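Local coordinates for protein cyclopropane mycolic acid synthase 1 (Mycobacterium tuberculosis, PDB 1KP9) that catalyses the formation of a cyclopropane ring at the distal double bond of alpha mycolic acids, using S-adenosyl-L-methionine as the methylene donor, at residues Q31-A36 / G137-F142; L165-T170 / I278-F283; G171-E176 / S207-Q212; E198-G203 / T267-M272. All blocks are in the same frame, centred on the assembly; numbering follows the deposited sequence.

Interaction 1 of 4, residues Q31-A36 / G137-F142; sequences QTYSCA and GAFEHF. With ACY (acetic acid), chain C.
Y33 lays its ring against F139 so that the CB of F139 sits 3.5 Å from the Y33 ring centroid, almost on the ring normal: a CH-pi contact over the middle of the face. The F139 ring then stands nearly upright on that face, its edge turned toward Y33 in an offset edge-to-face pair with planes at 82°. Both aromatic residues carry CG trans to their own backbone N, and for Y33 (chi1 -162°) this sends the phenol along the loop 137-142 as far as E140. There Y33 OH donates to E140 OE1 at 3.0 Å, reaching it from above the carboxylate plane. Y262 and R261 also hold this carboxylate, so a glutamate suits a place where hydroxyls and a cation converge. The backbones are joined by F139 N to Y33 O, 2.7 Å and nearly straight. C35 N gives its hydrogen to OXT of the bound acetic acid, 2.9 Å away. Y33 and S34 belong to the S-adenosyl-L-methionine site by similarity, so the contact probably shapes that pocket. Segment 31-36 lies in the loop between helix 20-24 and helix 45-57; the other segment follows strand 132-136. Helices 229-245 and 256-274 pack against F139.

Interaction 2 of 4, residues L165-T170 / I278-F283; sequences LLHTIT and IDVNQF. With ACY (acetic acid), chain C.
The imidazole of H167 meets Q282 at its edge: Q282 NE2 donates to H167 ND1 at 2.8 Å, lying in the ring plane although the amide itself is turned 82° from the ring. At another point of the same edge H167 NE2 donates to OXT of the bound acetic acid, 3.0 Å away. These two partners, one at each ring nitrogen, limit the rotation of the ring. K59 takes Q282 OE1, so the glutamine is a second-shell residue positioning the histidine. V280 CG2 approaches that ring obliquely. The ring of F283 is met at its edge by the methyls of T168 and T170, with T170 CG2 3.7 Å from F283 CZ. T170 can present this methyl because its CG2 lies trans to the carbonyl carbon, while OG1 (chi1 59°) faces N281 ND2 in a weak hydrogen bond. That amide bonds more firmly to D279 OD1, at 2.8 Å, from above the carboxylate plane.

Between the two sets of side chains, six backbone hydrogen bonds couple the strands as an antiparallel ladder, in which L166–F283, T168–N281 and T170–D279 are the hydrogen-bonded pairs. H167, I169, V280 and Q282 share one face; L166, T168, T170, D279, N281 and F283 share the other.

These two strands lie next to each other in the mixed sheet, between 132-136 and 221-227, and 278-286 is the antiparallel member characteristic of Rossmann-like methyltransferases. Helices 45-57 and 256-274 pack on the H167 face.

Interaction 3 of 4, residues G171-E176 / S207-Q212; sequences GLHPKE and SIPMVQ
H173 and P209 make the main apolar contact, H173 CD2 lying 3.5 Å from P209 CB as the imidazole crosses the pyrrolidine ring at a slant. A proline in the first turn of a helix suits this place, since it has no N-H to lose and offers a compact hydrocarbon surface. H173 also brings CB against S207 CB, 3.6 Å apart, while S207 OG lies near the imidazole plane at its edge.

The carboxylate of E176 comes over the start of the helix, with OE2 beside I208 CB and P209 CD. Here the oxygen OE2 meets only carbon atoms of the helix start, and the carboxylate's hydrogen bond lies within its own loop: H173 N donates to E176 OE1 at 2.8 Å, nearly straight. K175 N likewise bonds to H173 ND1, in the plane of the ring, which fixes the imidazole's rotation. Among backbone contacts, S207 CA sends a C-H toward G171 O, 3.2 Å away.

S207 is the N-cap of helix 208-215, its OG (chi1 63°) accepting from M210 N. No hydrogen bond joins the two segments, so packing does the joining and polar groups serve each segment's own shape. With E176 near the helix N terminus, its negative charge would probably be favoured by the dipole.

Interaction 4 of 4, residues E198-G203 / T267-M272; sequences EIFPGG and TGCAEM
G268 meets the ring of F200 directly: its CA stands over one face, 3.6 Å from the centroid and 18° off the ring normal, a CH-pi contact. Having no side chain, G268 lets the phenyl come down onto the helix backbone. I199 CG2 sits over the opposite face of the ring, so the phenyl is sandwiched between its own neighbour in sequence and the helix.

C269 follows, and its N lies over the same face of the F200 ring as G268 CA, offset toward the rim. Its thiol, with SG trans to the carbonyl carbon (chi1 -78°), turns from the helix toward P201, SG coming 3.5 Å from P201 CA. The same sulfur lies obliquely to the F200 ring, 5.2 Å from its centroid, a loose sulfur-aromatic contact. A cis peptide bond precedes P201, which passes beside the thiol while F200 points at the helix. F139 and L236 also touch the C269 side chain.

One turn on, M272 brings CG to within 3.5 Å of F200 CB. Its chain bends at chi2 (-57°) and chi3, so it curls beside the loop, a place suited to flexible methionine. I195 and V196 of helix 186-198 and I278 of strand 278-286 pack on it too.

C269 is the active-site residue by similarity. Across these segments its thiol meets carbon and an aromatic ring, with no hydrogen bond between the two, so its setting on this side is apolar, consistent with a pocket for a lipid chain.

Overall arrangement
From the N terminus, interaction 1 comes first, bringing the loop 31-36 onto the loop that follows strand 132-136, and it closes before the others open. Interaction 2 then closes a long loop by pairing strand 163-171 with the last strand, 278-286. Interactions 3 and 4 are both nested inside that loop and cross each other, since 198-203 falls between 171-176 and 207-212 while its partner 267-272 lies beyond 207-212. Interaction 3 fixes the loop after strand 163-171 to helix 208-215, and interaction 4 joins the loop before that helix to helix 256-274. Packing continues between them: F139 meets C269, F142 meets P201, I278 meets M272, and F283 meets V211.

Interaction 1 of 4, residues Q31-A36 / G137-F142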
loop_
_atom_site.group_PDB
_atom_site.type_symbol
_atom_site.label_atom_id
_atom_site.label_comp_id
_atom_site.label_asym_id
_atom_site.label_seq_id
_atom_site.Cartn_x
_atom_site.Cartn_y
_atom_site.Cartn_z
ATOM N N GLN A 31 -2.588 10.128 -7.485
ATOM C CA GLN A 31 -3.609 9.099 -7.381
ATOM C C GLN A 31 -3.202 7.940 -6.479
ATOM O O GLN A 31 -3.538 6.785 -6.758
ATOM C CB GLN A 31 -3.959 8.558 -8.762
ATOM C CG GLN A 31 -4.717 9.524 -9.646
ATOM C CD GLN A 31 -4.913 8.965 -11.031
ATOM O OE1 GLN A 31 -4.011 9.016 -11.861
ATOM N NE2 GLN A 31 -6.089 8.408 -11.287
ATOM N N THR A 32 -2.487 8.251 -5.400
ATOM C CA THR A 32 -2.048 7.239 -4.439
ATOM C C THR A 32 -3.216 6.847 -3.537
ATOM O O THR A 32 -3.675 7.648 -2.720
ATOM C CB THR A 32 -0.911 7.769 -3.556
ATOM O OG1 THR A 32 0.207 8.112 -4.380
ATOM C CG2 THR A 32 -0.484 6.719 -2.548
ATOM N N TYR A 33 -3.693 5.614 -3.692
ATOM C CA TYR A 33 -4.805 5.114 -2.892
ATOM C C TYR A 33 -4.292 4.265 -1.727
ATOM O O TYR A 33 -4.625 3.084 -1.601
ATOM C CB TYR A 33 -5.748 4.282 -3.769
ATOM C CG TYR A 33 -7.122 4.079 -3.161
ATOM C CD1 TYR A 33 -7.622 4.971 -2.209
ATOM C CD2 TYR A 33 -7.936 3.015 -3.564
ATOM C CE1 TYR A 33 -8.893 4.809 -1.669
ATOM C CE2 TYR A 33 -9.214 2.848 -3.034
ATOM C CZ TYR A 33 -9.684 3.749 -2.084
ATOM O OH TYR A 33 -10.933 3.593 -1.532
ATOM N N SER A 34 -3.469 4.872 -0.883
ATOM C CA SER A 34 -2.905 4.190 0.271
ATOM C C SER A 34 -2.476 5.212 1.320
ATOM O O SER A 34 -2.494 6.411 1.068
ATOM C CB SER A 34 -1.716 3.325 -0.158
ATOM O OG SER A 34 -0.881 3.991 -1.095
ATOM N N CYS A 35 -2.094 4.733 2.494
ATOM C CA CYS A 35 -1.687 5.600 3.589
ATOM C C CYS A 35 -0.599 6.605 3.235
ATOM O O CYS A 35 0.467 6.235 2.739
ATOM C CB CYS A 35 -1.214 4.760 4.776
ATOM S SG CYS A 35 -1.143 5.680 6.330
ATOM N N ALA A 36 -0.878 7.879 3.491
ATOM C CA ALA A 36 0.081 8.949 3.236
ATOM C C ALA A 36 0.963 9.047 4.472
ATOM O O ALA A 36 0.577 8.600 5.544
ATOM C CB ALA A 36 -0.646 10.263 3.009
ATOM N N GLY A 137 0.516 -1.575 -1.010
ATOM C CA GLY A 137 -0.844 -1.935 -1.362
ATOM C C GLY A 137 -1.789 -0.778 -1.607
ATOM O O GLY A 137 -1.511 0.361 -1.241
ATOM N N ALA A 138 -2.912 -1.085 -2.248
ATOM C CA ALA A 138 -3.938 -0.099 -2.538
ATOM C C ALA A 138 -5.033 -0.382 -1.528
ATOM O O ALA A 138 -5.318 -1.536 -1.222
ATOM C CB ALA A 138 -4.459 -0.269 -3.949
ATOM N N PHE A 139 -5.649 0.674 -1.020
ATOM C CA PHE A 139 -6.667 0.545 -0.003
ATOM C C PHE A 139 -7.622 -0.643 -0.105
ATOM O O PHE A 139 -7.306 -1.734 0.366
ATOM C CB PHE A 139 -7.458 1.842 0.106
ATOM C CG PHE A 139 -8.326 1.905 1.321
ATOM C CD1 PHE A 139 -7.893 1.334 2.518
ATOM C CD2 PHE A 139 -9.564 2.530 1.281
ATOM C CE1 PHE A 139 -8.682 1.383 3.660
ATOM C CE2 PHE A 139 -10.359 2.584 2.415
ATOM C CZ PHE A 139 -9.916 2.007 3.613
ATOM N N GLU A 140 -8.784 -0.432 -0.708
ATOM C CA GLU A 140 -9.807 -1.475 -0.830
ATOM C C GLU A 140 -9.392 -2.825 -1.432
ATOM O O GLU A 140 -10.240 -3.700 -1.626
ATOM C CB GLU A 140 -11.004 -0.930 -1.612
ATOM C CG GLU A 140 -11.774 0.173 -0.908
ATOM C CD GLU A 140 -12.879 0.732 -1.780
ATOM O OE1 GLU A 140 -12.549 1.365 -2.806
ATOM O OE2 GLU A 140 -14.070 0.532 -1.448
ATOM N N HIS A 141 -8.105 -3.001 -1.721
ATOM C CA HIS A 141 -7.610 -4.253 -2.294
ATOM C C HIS A 141 -7.050 -5.163 -1.208
ATOM O O HIS A 141 -5.850 -5.170 -0.938
ATOM C CB HIS A 141 -6.543 -3.947 -3.346
ATOM C CG HIS A 141 -7.029 -3.039 -4.435
ATOM N ND1 HIS A 141 -7.381 -1.725 -4.208
ATOM C CD2 HIS A 141 -7.276 -3.273 -5.747
ATOM C CE1 HIS A 141 -7.825 -1.189 -5.332
ATOM N NE2 HIS A 141 -7.772 -2.108 -6.280
ATOM N N PHE A 142 -7.944 -5.927 -0.585
ATOM C CA PHE A 142 -7.580 -6.844 0.491
ATOM C C PHE A 142 -7.693 -8.267 -0.009
ATOM O O PHE A 142 -8.709 -8.655 -0.590
ATOM C CB PHE A 142 -8.515 -6.664 1.687
ATOM C CG PHE A 142 -8.664 -5.242 2.112
ATOM C CD1 PHE A 142 -9.906 -4.609 2.057
ATOM C CD2 PHE A 142 -7.553 -4.513 2.524
ATOM C CE1 PHE A 142 -10.037 -3.267 2.400
ATOM C CE2 PHE A 142 -7.674 -3.176 2.869
ATOM C CZ PHE A 142 -8.917 -2.545 2.808
HETATM C C ACY C . -2.545 0.865 2.342
HETATM O O ACY C . -3.854 0.897 1.997
HETATM O OXT ACY C . -2.010 1.876 3.078
HETATM C CH3 ACY C . -1.683 -0.288 1.911
#

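Interaction 2 of 4, residues L165-T170 / I278-F283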
loop_
_atom_site.group_PDB
_atom_site.type_symbol
_atom_site.label_atom_id
_atom_site.label_comp_id
_atom_site.label_asym_id
_atom_site.label_seq_id
_atom_site.Cartn_x
_atom_site.Cartn_y
_atom_site.Cartn_z
ATOM N N LEU A 165 10.426 -4.341 0.805
ATOM C CA LEU A 165 9.609 -3.596 1.730
ATOM C C LEU A 165 8.150 -3.827 1.368
ATOM O O LEU A 165 7.768 -3.686 0.201
ATOM C CB LEU A 165 9.920 -2.111 1.651
ATOM C CG LEU A 165 9.120 -1.369 2.716
ATOM C CD1 LEU A 165 9.860 -1.378 4.048
ATOM C CD2 LEU A 165 8.894 0.019 2.253
ATOM N N LEU A 166 7.349 -4.184 2.371
ATOM C CA LEU A 166 5.926 -4.437 2.178
ATOM C C LEU A 166 5.117 -3.484 3.031
ATOM O O LEU A 166 5.178 -3.523 4.257
ATOM C CB LEU A 166 5.575 -5.874 2.562
ATOM C CG LEU A 166 6.464 -6.963 1.950
ATOM C CD1 LEU A 166 5.944 -8.328 2.367
ATOM C CD2 LEU A 166 6.479 -6.840 0.436
ATOM N N HIS A 167 4.368 -2.621 2.358
ATOM C CA HIS A 167 3.512 -1.636 3.000
ATOM C C HIS A 167 2.106 -2.204 2.875
ATOM O O HIS A 167 1.541 -2.257 1.775
ATOM C CB HIS A 167 3.624 -0.306 2.259
ATOM C CG HIS A 167 2.694 0.749 2.762
ATOM N ND1 HIS A 167 3.135 1.904 3.370
ATOM C CD2 HIS A 167 1.345 0.837 2.723
ATOM C CE1 HIS A 167 2.100 2.663 3.678
ATOM N NE2 HIS A 167 1.000 2.038 3.296
ATOM N N THR A 168 1.539 -2.636 3.997
ATOM C CA THR A 168 0.219 -3.243 3.966
ATOM C C THR A 168 -0.596 -2.923 5.191
ATOM O O THR A 168 -0.062 -2.532 6.222
ATOM C CB THR A 168 0.324 -4.786 3.862
ATOM O OG1 THR A 168 -0.986 -5.355 3.742
ATOM C CG2 THR A 168 1.006 -5.357 5.099
ATOM N N ILE A 169 -1.905 -3.069 5.062
ATOM C CA ILE A 169 -2.782 -2.837 6.183
ATOM C C ILE A 169 -2.796 -4.192 6.887
ATOM O O ILE A 169 -2.823 -5.232 6.239
ATOM C CB ILE A 169 -4.212 -2.465 5.722
ATOM C CG1 ILE A 169 -4.208 -1.074 5.075
ATOM C CG2 ILE A 169 -5.189 -2.526 6.909
ATOM C CD1 ILE A 169 -5.600 -0.492 4.862
ATOM N N THR A 170 -2.740 -4.184 8.207
ATOM C CA THR A 170 -2.754 -5.431 8.946
ATOM C C THR A 170 -3.857 -5.378 9.985
ATOM O O THR A 170 -4.337 -4.300 10.347
ATOM C CB THR A 170 -1.419 -5.674 9.671
ATOM O OG1 THR A 170 -1.167 -4.589 10.571
ATOM C CG2 THR A 170 -0.279 -5.800 8.675
ATOM N N ILE A 278 -7.287 -2.100 13.414
ATOM C CA ILE A 278 -6.814 -1.978 12.041
ATOM C C ILE A 278 -5.499 -1.211 12.097
ATOM O O ILE A 278 -5.401 -0.181 12.765
ATOM C CB ILE A 278 -7.835 -1.204 11.168
ATOM C CG1 ILE A 278 -9.129 -2.011 11.064
ATOM C CG2 ILE A 278 -7.278 -0.960 9.778
ATOM C CD1 ILE A 278 -8.929 -3.361 10.432
ATOM N N ASP A 279 -4.486 -1.719 11.409
ATOM C CA ASP A 279 -3.190 -1.065 11.404
ATOM C C ASP A 279 -2.613 -1.089 9.997
ATOM O O ASP A 279 -3.087 -1.818 9.125
ATOM C CB ASP A 279 -2.239 -1.792 12.359
ATOM C CG ASP A 279 -1.055 -0.936 12.792
ATOM O OD1 ASP A 279 -0.106 -1.510 13.364
ATOM O OD2 ASP A 279 -1.070 0.300 12.580
ATOM N N VAL A 280 -1.596 -0.270 9.777
ATOM C CA VAL A 280 -0.926 -0.234 8.490
ATOM C C VAL A 280 0.567 -0.212 8.776
ATOM O O VAL A 280 1.081 0.716 9.408
ATOM C CB VAL A 280 -1.343 0.999 7.658
ATOM C CG1 VAL A 280 -1.194 2.259 8.485
ATOM C CG2 VAL A 280 -0.507 1.074 6.398
ATOM N N ASN A 281 1.262 -1.247 8.324
ATOM C CA ASN A 281 2.688 -1.334 8.572
ATOM C C ASN A 281 3.562 -1.535 7.352
ATOM O O ASN A 281 3.144 -2.114 6.346
ATOM C CB ASN A 281 2.961 -2.466 9.571
ATOM C CG ASN A 281 2.374 -2.181 10.942
ATOM O OD1 ASN A 281 2.993 -1.509 11.768
ATOM N ND2 ASN A 281 1.160 -2.669 11.181
ATOM N N GLN A 282 4.787 -1.031 7.461
ATOM C CA GLN A 282 5.778 -1.199 6.418
ATOM C C GLN A 282 6.712 -2.225 7.033
ATOM O O GLN A 282 7.242 -2.005 8.121
ATOM C CB GLN A 282 6.527 0.104 6.157
ATOM C CG GLN A 282 5.639 1.259 5.738
ATOM C CD GLN A 282 6.385 2.271 4.879
ATOM O OE1 GLN A 282 7.499 2.678 5.210
ATOM N NE2 GLN A 282 5.773 2.677 3.770
ATOM N N PHE A 283 6.892 -3.353 6.355
ATOM C CA PHE A 283 7.752 -4.417 6.865
ATOM C C PHE A 283 9.057 -4.540 6.100
ATOM O O PHE A 283 9.078 -5.086 4.997
ATOM C CB PHE A 283 7.036 -5.776 6.801
ATOM C CG PHE A 283 5.760 -5.846 7.601
ATOM C CD1 PHE A 283 4.532 -5.986 6.962
ATOM C CD2 PHE A 283 5.784 -5.796 8.990
ATOM C CE1 PHE A 283 3.353 -6.078 7.695
ATOM C CE2 PHE A 283 4.608 -5.887 9.729
ATOM C CZ PHE A 283 3.393 -6.028 9.082
HETATM C C ACY C . -2.545 0.865 2.342
HETATM O O ACY C . -3.854 0.897 1.997
HETATM O OXT ACY C . -2.010 1.876 3.078
HETATM C CH3 ACY C . -1.683 -0.288 1.911
#

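Interaction 3 of 4, residues G171-E176 / S207-Q212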
loop_
_atom_site.group_PDB
_atom_site.type_symbol
_atom_site.label_atom_id
_atom_site.label_comp_id
_atom_site.label_asym_id
_atom_site.label_seq_id
_atom_site.Cartn_x
_atom_site.Cartn_y
_atom_site.Cartn_z
ATOM N N GLY A 171 -4.265 -6.552 10.450
ATOM C CA GLY A 171 -5.292 -6.623 11.464
ATOM C C GLY A 171 -4.656 -7.170 12.723
ATOM O O GLY A 171 -3.537 -7.678 12.682
ATOM N N LEU A 172 -5.364 -7.075 13.842
ATOM C CA LEU A 172 -4.841 -7.568 15.110
ATOM C C LEU A 172 -4.922 -9.082 15.304
ATOM O O LEU A 172 -5.988 -9.687 15.179
ATOM C CB LEU A 172 -5.539 -6.861 16.278
ATOM C CG LEU A 172 -4.717 -5.721 16.882
ATOM C CD1 LEU A 172 -3.508 -6.290 17.602
ATOM C CD2 LEU A 172 -4.274 -4.767 15.782
ATOM N N HIS A 173 -3.767 -9.673 15.601
ATOM C CA HIS A 173 -3.638 -11.106 15.859
ATOM C C HIS A 173 -4.313 -11.332 17.219
ATOM O O HIS A 173 -4.203 -10.496 18.119
ATOM C CB HIS A 173 -2.142 -11.466 15.906
ATOM C CG HIS A 173 -1.853 -12.933 15.993
ATOM N ND1 HIS A 173 -2.041 -13.664 17.146
ATOM C CD2 HIS A 173 -1.332 -13.791 15.084
ATOM C CE1 HIS A 173 -1.645 -14.910 16.945
ATOM N NE2 HIS A 173 -1.209 -15.013 15.702
ATOM N N PRO A 174 -5.038 -12.453 17.380
ATOM C CA PRO A 174 -5.730 -12.763 18.638
ATOM C C PRO A 174 -4.914 -12.511 19.909
ATOM O O PRO A 174 -5.425 -11.970 20.891
ATOM C CB PRO A 174 -6.105 -14.230 18.461
ATOM C CG PRO A 174 -6.411 -14.299 16.997
ATOM C CD PRO A 174 -5.264 -13.516 16.384
ATOM N N LYS A 175 -3.644 -12.900 19.873
ATOM C CA LYS A 175 -2.741 -12.733 21.006
ATOM C C LYS A 175 -1.900 -11.465 20.832
ATOM O O LYS A 175 -0.884 -11.297 21.505
ATOM C CB LYS A 175 -1.795 -13.937 21.094
ATOM C CG LYS A 175 -2.385 -15.277 20.643
ATOM C CD LYS A 175 -1.265 -16.294 20.397
ATOM C CE LYS A 175 -1.789 -17.601 19.812
ATOM N NZ LYS A 175 -0.684 -18.563 19.515
ATOM N N GLU A 176 -2.326 -10.572 19.942
ATOM C CA GLU A 176 -1.575 -9.347 19.657
ATOM C C GLU A 176 -2.122 -8.032 20.228
ATOM O O GLU A 176 -1.356 -7.099 20.461
ATOM C CB GLU A 176 -1.402 -9.207 18.136
ATOM C CG GLU A 176 -0.694 -7.941 17.681
ATOM C CD GLU A 176 -0.487 -7.893 16.176
ATOM O OE1 GLU A 176 -1.482 -7.999 15.428
ATOM O OE2 GLU A 176 0.675 -7.745 15.741
ATOM N N SER A 207 -2.055 -10.322 10.008
ATOM C CA SER A 207 -1.644 -9.807 11.308
ATOM C C SER A 207 -0.136 -9.646 11.258
ATOM O O SER A 207 0.524 -10.286 10.441
ATOM C CB SER A 207 -2.008 -10.801 12.411
ATOM O OG SER A 207 -1.306 -12.021 12.232
ATOM N N ILE A 208 0.413 -8.797 12.120
ATOM C CA ILE A 208 1.856 -8.591 12.142
ATOM C C ILE A 208 2.589 -9.926 12.328
ATOM O O ILE A 208 3.549 -10.225 11.609
ATOM C CB ILE A 208 2.268 -7.601 13.257
ATOM C CG1 ILE A 208 1.870 -6.183 12.857
ATOM C CG2 ILE A 208 3.767 -7.683 13.513
ATOM C CD1 ILE A 208 2.336 -5.119 13.825
ATOM N N PRO A 209 2.145 -10.751 13.292
ATOM C CA PRO A 209 2.815 -12.041 13.498
ATOM C C PRO A 209 2.825 -12.863 12.208
ATOM O O PRO A 209 3.856 -13.400 11.801
ATOM C CB PRO A 209 1.974 -12.695 14.592
ATOM C CG PRO A 209 1.522 -11.519 15.405
ATOM C CD PRO A 209 1.126 -10.518 14.333
ATOM N N MET A 210 1.670 -12.942 11.560
ATOM C CA MET A 210 1.529 -13.699 10.322
ATOM C C MET A 210 2.563 -13.331 9.262
ATOM O O MET A 210 3.141 -14.205 8.612
ATOM C CB MET A 210 0.133 -13.491 9.750
ATOM C CG MET A 210 -0.136 -14.273 8.485
ATOM S SD MET A 210 -1.706 -13.769 7.767
ATOM C CE MET A 210 -2.828 -13.947 9.228
ATOM N N VAL A 211 2.788 -12.035 9.077
ATOM C CA VAL A 211 3.754 -11.586 8.082
ATOM C C VAL A 211 5.168 -11.965 8.530
ATOM O O VAL A 211 5.945 -12.521 7.747
ATOM C CB VAL A 211 3.664 -10.056 7.863
ATOM C CG1 VAL A 211 4.546 -9.644 6.692
ATOM C CG2 VAL A 211 2.219 -9.650 7.611
ATOM N N GLN A 212 5.487 -11.678 9.791
ATOM C CA GLN A 212 6.801 -11.999 10.354
ATOM C C GLN A 212 7.084 -13.491 10.277
ATOM O O GLN A 212 8.228 -13.909 10.107
ATOM C CB GLN A 212 6.881 -11.572 11.821
ATOM C CG GLN A 212 6.832 -10.080 12.046
ATOM C CD GLN A 212 7.300 -9.694 13.438
ATOM O OE1 GLN A 212 6.661 -10.023 14.441
ATOM N NE2 GLN A 212 8.427 -8.993 13.505
#

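Interaction 4 of 4, residues E198-G203 / T267-M272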
loop_
_atom_site.group_PDB
_atom_site.type_symbol
_atom_site.label_atom_id
_atom_site.label_comp_id
_atom_site.label_asym_id
_atom_site.label_seq_id
_atom_site.Cartn_x
_atom_site.Cartn_y
_atom_site.Cartn_z
ATOM N N GLU A 198 -16.017 -7.836 7.618
ATOM C CA GLU A 198 -17.280 -7.627 6.917
ATOM C C GLU A 198 -17.665 -6.184 6.567
ATOM O O GLU A 198 -18.362 -5.969 5.579
ATOM C CB GLU A 198 -18.436 -8.230 7.731
ATOM C CG GLU A 198 -18.328 -9.725 8.006
ATOM C CD GLU A 198 -18.038 -10.529 6.756
ATOM O OE1 GLU A 198 -18.735 -10.337 5.736
ATOM O OE2 GLU A 198 -17.112 -11.360 6.792
ATOM N N ILE A 199 -17.223 -5.211 7.366
ATOM C CA ILE A 199 -17.600 -3.812 7.164
ATOM C C ILE A 199 -16.425 -2.850 6.941
ATOM O O ILE A 199 -16.252 -2.299 5.854
ATOM C CB ILE A 199 -18.394 -3.301 8.399
ATOM C CG1 ILE A 199 -19.309 -4.404 8.948
ATOM C CG2 ILE A 199 -19.202 -2.078 8.033
ATOM C CD1 ILE A 199 -20.591 -4.638 8.163
ATOM N N PHE A 200 -15.625 -2.644 7.985
ATOM C CA PHE A 200 -14.484 -1.731 7.928
ATOM C C PHE A 200 -13.170 -2.426 8.249
ATOM O O PHE A 200 -12.923 -2.810 9.390
ATOM C CB PHE A 200 -14.691 -0.598 8.923
ATOM C CG PHE A 200 -15.970 0.144 8.734
ATOM C CD1 PHE A 200 -16.687 0.604 9.834
ATOM C CD2 PHE A 200 -16.464 0.387 7.458
ATOM C CE1 PHE A 200 -17.880 1.295 9.668
ATOM C CE2 PHE A 200 -17.653 1.078 7.274
ATOM C CZ PHE A 200 -18.367 1.534 8.382
ATOM N N PRO A 201 -12.286 -2.568 7.256
ATOM C CA PRO A 201 -12.413 -2.133 5.861
ATOM C C PRO A 201 -13.314 -3.038 5.011
ATOM O O PRO A 201 -13.738 -2.654 3.917
ATOM C CB PRO A 201 -10.971 -2.157 5.359
ATOM C CG PRO A 201 -10.137 -2.124 6.611
ATOM C CD PRO A 201 -10.910 -3.006 7.531
ATOM N N GLY A 202 -13.589 -4.243 5.504
ATOM C CA GLY A 202 -14.427 -5.163 4.758
ATOM C C GLY A 202 -13.645 -6.204 3.975
ATOM O O GLY A 202 -14.024 -6.575 2.865
ATOM N N GLY A 203 -12.553 -6.679 4.561
ATOM C CA GLY A 203 -11.731 -7.684 3.914
ATOM C C GLY A 203 -10.838 -8.381 4.930
ATOM O O GLY A 203 -10.681 -7.894 6.053
ATOM N N THR A 267 -15.295 7.182 6.577
ATOM C CA THR A 267 -15.466 7.600 7.968
ATOM C C THR A 267 -15.284 6.407 8.913
ATOM O O THR A 267 -14.532 6.472 9.896
ATOM C CB THR A 267 -16.875 8.180 8.178
ATOM O OG1 THR A 267 -16.993 9.417 7.460
ATOM C CG2 THR A 267 -17.151 8.403 9.667
ATOM N N GLY A 268 -15.981 5.318 8.602
ATOM C CA GLY A 268 -15.900 4.123 9.416
ATOM C C GLY A 268 -14.500 3.548 9.499
ATOM O O GLY A 268 -14.036 3.197 10.589
ATOM N N CYS A 269 -13.822 3.444 8.357
ATOM C CA CYS A 269 -12.468 2.901 8.324
ATOM C C CYS A 269 -11.491 3.754 9.132
ATOM O O CYS A 269 -10.572 3.227 9.761
ATOM C CB CYS A 269 -11.976 2.769 6.879
ATOM S SG CYS A 269 -12.643 1.339 5.994
ATOM N N ALA A 270 -11.693 5.068 9.117
ATOM C CA ALA A 270 -10.830 5.981 9.863
ATOM C C ALA A 270 -10.923 5.685 11.357
ATOM O O ALA A 270 -9.934 5.785 12.088
ATOM C CB ALA A 270 -11.238 7.420 9.588
ATOM N N GLU A 271 -12.119 5.302 11.799
ATOM C CA GLU A 271 -12.359 4.989 13.202
ATOM C C GLU A 271 -11.701 3.671 13.594
ATOM O O GLU A 271 -11.109 3.561 14.668
ATOM C CB GLU A 271 -13.862 4.915 13.477
ATOM C CG GLU A 271 -14.263 5.428 14.854
ATOM C CD GLU A 271 -14.036 6.923 15.004
ATOM O OE1 GLU A 271 -12.880 7.373 14.849
ATOM O OE2 GLU A 271 -15.013 7.649 15.274
ATOM N N MET A 272 -11.809 2.668 12.729
ATOM C CA MET A 272 -11.201 1.379 13.023
ATOM C C MET A 272 -9.715 1.555 13.345
ATOM O O MET A 272 -9.156 0.807 14.150
ATOM C CB MET A 272 -11.381 0.408 11.846
ATOM C CG MET A 272 -12.746 -0.298 11.788
ATOM S SD MET A 272 -13.176 -1.261 13.284
ATOM C CE MET A 272 -14.183 -0.058 14.123
#